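Local coordinates for OLD nuclease (Thermus scotoductus, PDB 6P74), which degrades linear and supercoiled double-stranded DNA in the 5'-to-3' direction with divalent metal ions and also hydrolyses ATP in a DNA-stimulated manner, at residues L45-P50 / H132-F137. Sequence-based numbering, arbitrary orientation.
Sequences LGDVWP and HARVLF. With SO4 (sulfate ion), chain K.
One backbone hydrogen bond joins the two segments: V135 N donates to L45 O over 3.0 Å in a nearly straight line, with an N-H...O angle of 163°. The same carbonyl oxygen also accepts a CA-H...O contact from R134 (CA to O 3.3 Å), and R134 CG packs against it.

Apolar contacts lie alongside this bond. L45 CG stands anti to its carbonyl carbon (chi1 -61°), which carries the isobutyl group onto A133, CD2 lying 3.9 Å from A133 CB, and L45 CB meets V135 CG1. L45 CD1 rests against the carbonyl oxygen of A133, 3.5 Å from A133 O, while V135 CG2 sits beside the L45 carbonyl.

Helix 34-45 begins within the P-loop, whose G31-T35 probably bind ATP, and strand 135-138 is, within this chain, an outermost strand of the mixed sheet of the P-loop ATPase core, hydrogen-bonded through L136 to strand 272-276. The contact thus joins the C-terminal end of the Walker A helix to the residues leading into strand 135-138.

Among the charged side chains, R134 bends at chi3 (75°) and brings its guanidinium obliquely against D47, NH2 lying 3.1 Å from D47 CB. The opposite charges are near each other without contact, D47 OD2 lying 4.7 Å from R134 NH2, whereas R134 NH1 makes a weak hydrogen bond to N131. Farther along the 45-50 loop, W49 NE1 donates to O2 of a sulfate, probably from the crystallisation liquor, that L105 N also holds.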
loop_
_atom_site.group_PDB
_atom_site.type_symbol
_atom_site.label_atom_id
_atom_site.label_comp_id
_atom_site.label_asym_id
_atom_site.label_seq_id
_atom_site.Cartn_x
_atom_site.Cartn_y
_atom_site.Cartn_z
ATOM N N LEU A 45 -10.331 2.431 -13.179
ATOM C CA LEU A 45 -10.492 1.434 -14.232
ATOM C C LEU A 45 -9.997 0.047 -13.867
ATOM O O LEU A 45 -10.014 -0.837 -14.731
ATOM C CB LEU A 45 -9.788 1.901 -15.513
ATOM C CG LEU A 45 -10.337 3.215 -16.078
ATOM C CD1 LEU A 45 -9.502 3.651 -17.261
ATOM C CD2 LEU A 45 -11.842 3.082 -16.442
ATOM N N GLY A 46 -9.543 -0.165 -12.634
ATOM C CA GLY A 46 -9.169 -1.484 -12.172
ATOM C C GLY A 46 -10.408 -2.329 -11.961
ATOM O O GLY A 46 -11.532 -1.923 -12.258
ATOM N N ASP A 47 -10.201 -3.531 -11.430
ATOM C CA ASP A 47 -11.300 -4.482 -11.377
ATOM C C ASP A 47 -12.121 -4.390 -10.086
ATOM O O ASP A 47 -12.924 -5.286 -9.816
ATOM C CB ASP A 47 -10.780 -5.905 -11.606
ATOM C CG ASP A 47 -9.516 -6.192 -10.844
ATOM O OD1 ASP A 47 -9.212 -5.422 -9.910
ATOM O OD2 ASP A 47 -8.822 -7.177 -11.190
ATOM N N VAL A 48 -11.971 -3.321 -9.307
ATOM C CA VAL A 48 -12.822 -3.055 -8.151
ATOM C C VAL A 48 -13.628 -1.789 -8.418
ATOM O O VAL A 48 -13.057 -0.733 -8.714
ATOM C CB VAL A 48 -12.001 -2.910 -6.857
ATOM C CG1 VAL A 48 -12.644 -1.875 -5.928
ATOM C CG2 VAL A 48 -11.917 -4.244 -6.161
ATOM N N TRP A 49 -14.950 -1.892 -8.286
ATOM C CA TRP A 49 -15.801 -0.744 -8.549
ATOM C C TRP A 49 -15.434 0.406 -7.615
ATOM O O TRP A 49 -15.412 0.221 -6.390
ATOM C CB TRP A 49 -17.278 -1.092 -8.382
ATOM C CG TRP A 49 -18.125 0.054 -8.811
ATOM C CD1 TRP A 49 -18.568 1.086 -8.033
ATOM C CD2 TRP A 49 -18.577 0.330 -10.142
ATOM N NE1 TRP A 49 -19.292 1.972 -8.793
ATOM C CE2 TRP A 49 -19.315 1.532 -10.091
ATOM C CE3 TRP A 49 -18.446 -0.332 -11.370
ATOM C CZ2 TRP A 49 -19.917 2.085 -11.217
ATOM C CZ3 TRP A 49 -19.050 0.214 -12.487
ATOM C CH2 TRP A 49 -19.776 1.411 -12.405
ATOM N N PRO A 50 -15.151 1.594 -8.145
ATOM C CA PRO A 50 -14.750 2.726 -7.292
ATOM C C PRO A 50 -15.869 3.121 -6.349
ATOM O O PRO A 50 -16.968 3.465 -6.777
ATOM C CB PRO A 50 -14.464 3.849 -8.298
ATOM C CG PRO A 50 -14.409 3.204 -9.623
ATOM C CD PRO A 50 -15.225 1.965 -9.563
ATOM N N HIS A 132 -16.055 -1.150 -20.359
ATOM C CA HIS A 132 -15.538 -0.689 -21.640
ATOM C C HIS A 132 -14.045 -0.402 -21.560
ATOM O O HIS A 132 -13.268 -0.846 -22.411
ATOM C CB HIS A 132 -16.301 0.569 -22.066
ATOM C CG HIS A 132 -15.765 1.235 -23.293
ATOM N ND1 HIS A 132 -15.697 0.601 -24.515
ATOM C CD2 HIS A 132 -15.294 2.491 -23.492
ATOM C CE1 HIS A 132 -15.194 1.436 -25.413
ATOM N NE2 HIS A 132 -14.952 2.594 -24.821
ATOM N N ALA A 133 -13.631 0.341 -20.532
ATOM C CA ALA A 133 -12.292 0.910 -20.457
ATOM C C ALA A 133 -11.413 0.268 -19.386
ATOM O O ALA A 133 -10.357 0.825 -19.062
ATOM C CB ALA A 133 -12.382 2.418 -20.216
ATOM N N ARG A 134 -11.808 -0.881 -18.842
ATOM C CA ARG A 134 -11.048 -1.482 -17.752
ATOM C C ARG A 134 -9.653 -1.907 -18.197
ATOM O O ARG A 134 -9.428 -2.334 -19.335
ATOM C CB ARG A 134 -11.787 -2.683 -17.172
ATOM C CG ARG A 134 -12.597 -2.313 -15.955
ATOM C CD ARG A 134 -13.525 -3.444 -15.552
ATOM N NE ARG A 134 -12.800 -4.533 -14.905
ATOM C CZ ARG A 134 -13.335 -5.710 -14.596
ATOM N NH1 ARG A 134 -14.610 -5.962 -14.887
ATOM N NH2 ARG A 134 -12.599 -6.640 -14.001
ATOM N N VAL A 135 -8.712 -1.808 -17.270
ATOM C CA VAL A 135 -7.306 -2.050 -17.553
ATOM C C VAL A 135 -6.863 -3.270 -16.778
ATOM O O VAL A 135 -7.332 -3.526 -15.665
ATOM C CB VAL A 135 -6.433 -0.840 -17.178
ATOM C CG1 VAL A 135 -6.905 0.387 -17.909
ATOM C CG2 VAL A 135 -6.480 -0.622 -15.679
ATOM N N LEU A 136 -5.961 -4.033 -17.379
ATOM C CA LEU A 136 -5.214 -5.031 -16.632
ATOM C C LEU A 136 -4.105 -4.330 -15.862
ATOM O O LEU A 136 -3.321 -3.567 -16.441
ATOM C CB LEU A 136 -4.628 -6.081 -17.572
ATOM C CG LEU A 136 -5.540 -7.263 -17.863
ATOM C CD1 LEU A 136 -4.846 -8.227 -18.797
ATOM C CD2 LEU A 136 -5.917 -7.955 -16.554
ATOM N N PHE A 137 -4.044 -4.565 -14.559
ATOM C CA PHE A 137 -2.998 -3.983 -13.728
ATOM C C PHE A 137 -2.013 -5.071 -13.304
ATOM O O PHE A 137 -2.321 -5.896 -12.443
ATOM C CB PHE A 137 -3.589 -3.273 -12.513
ATOM C CG PHE A 137 -2.656 -2.255 -11.923
ATOM C CD1 PHE A 137 -1.543 -2.652 -11.197
ATOM C CD2 PHE A 137 -2.856 -0.903 -12.138
ATOM C CE1 PHE A 137 -0.669 -1.728 -10.667
ATOM C CE2 PHE A 137 -1.987 0.027 -11.603
ATOM C CZ PHE A 137 -0.882 -0.394 -10.864
HETATM S S SO4 K . -20.514 5.485 -7.465
HETATM O O1 SO4 K . -20.180 6.795 -8.021
HETATM O O2 SO4 K . -20.770 4.525 -8.534
HETATM O O3 SO4 K . -19.414 4.989 -6.638
HETATM O O4 SO4 K . -21.713 5.623 -6.643
#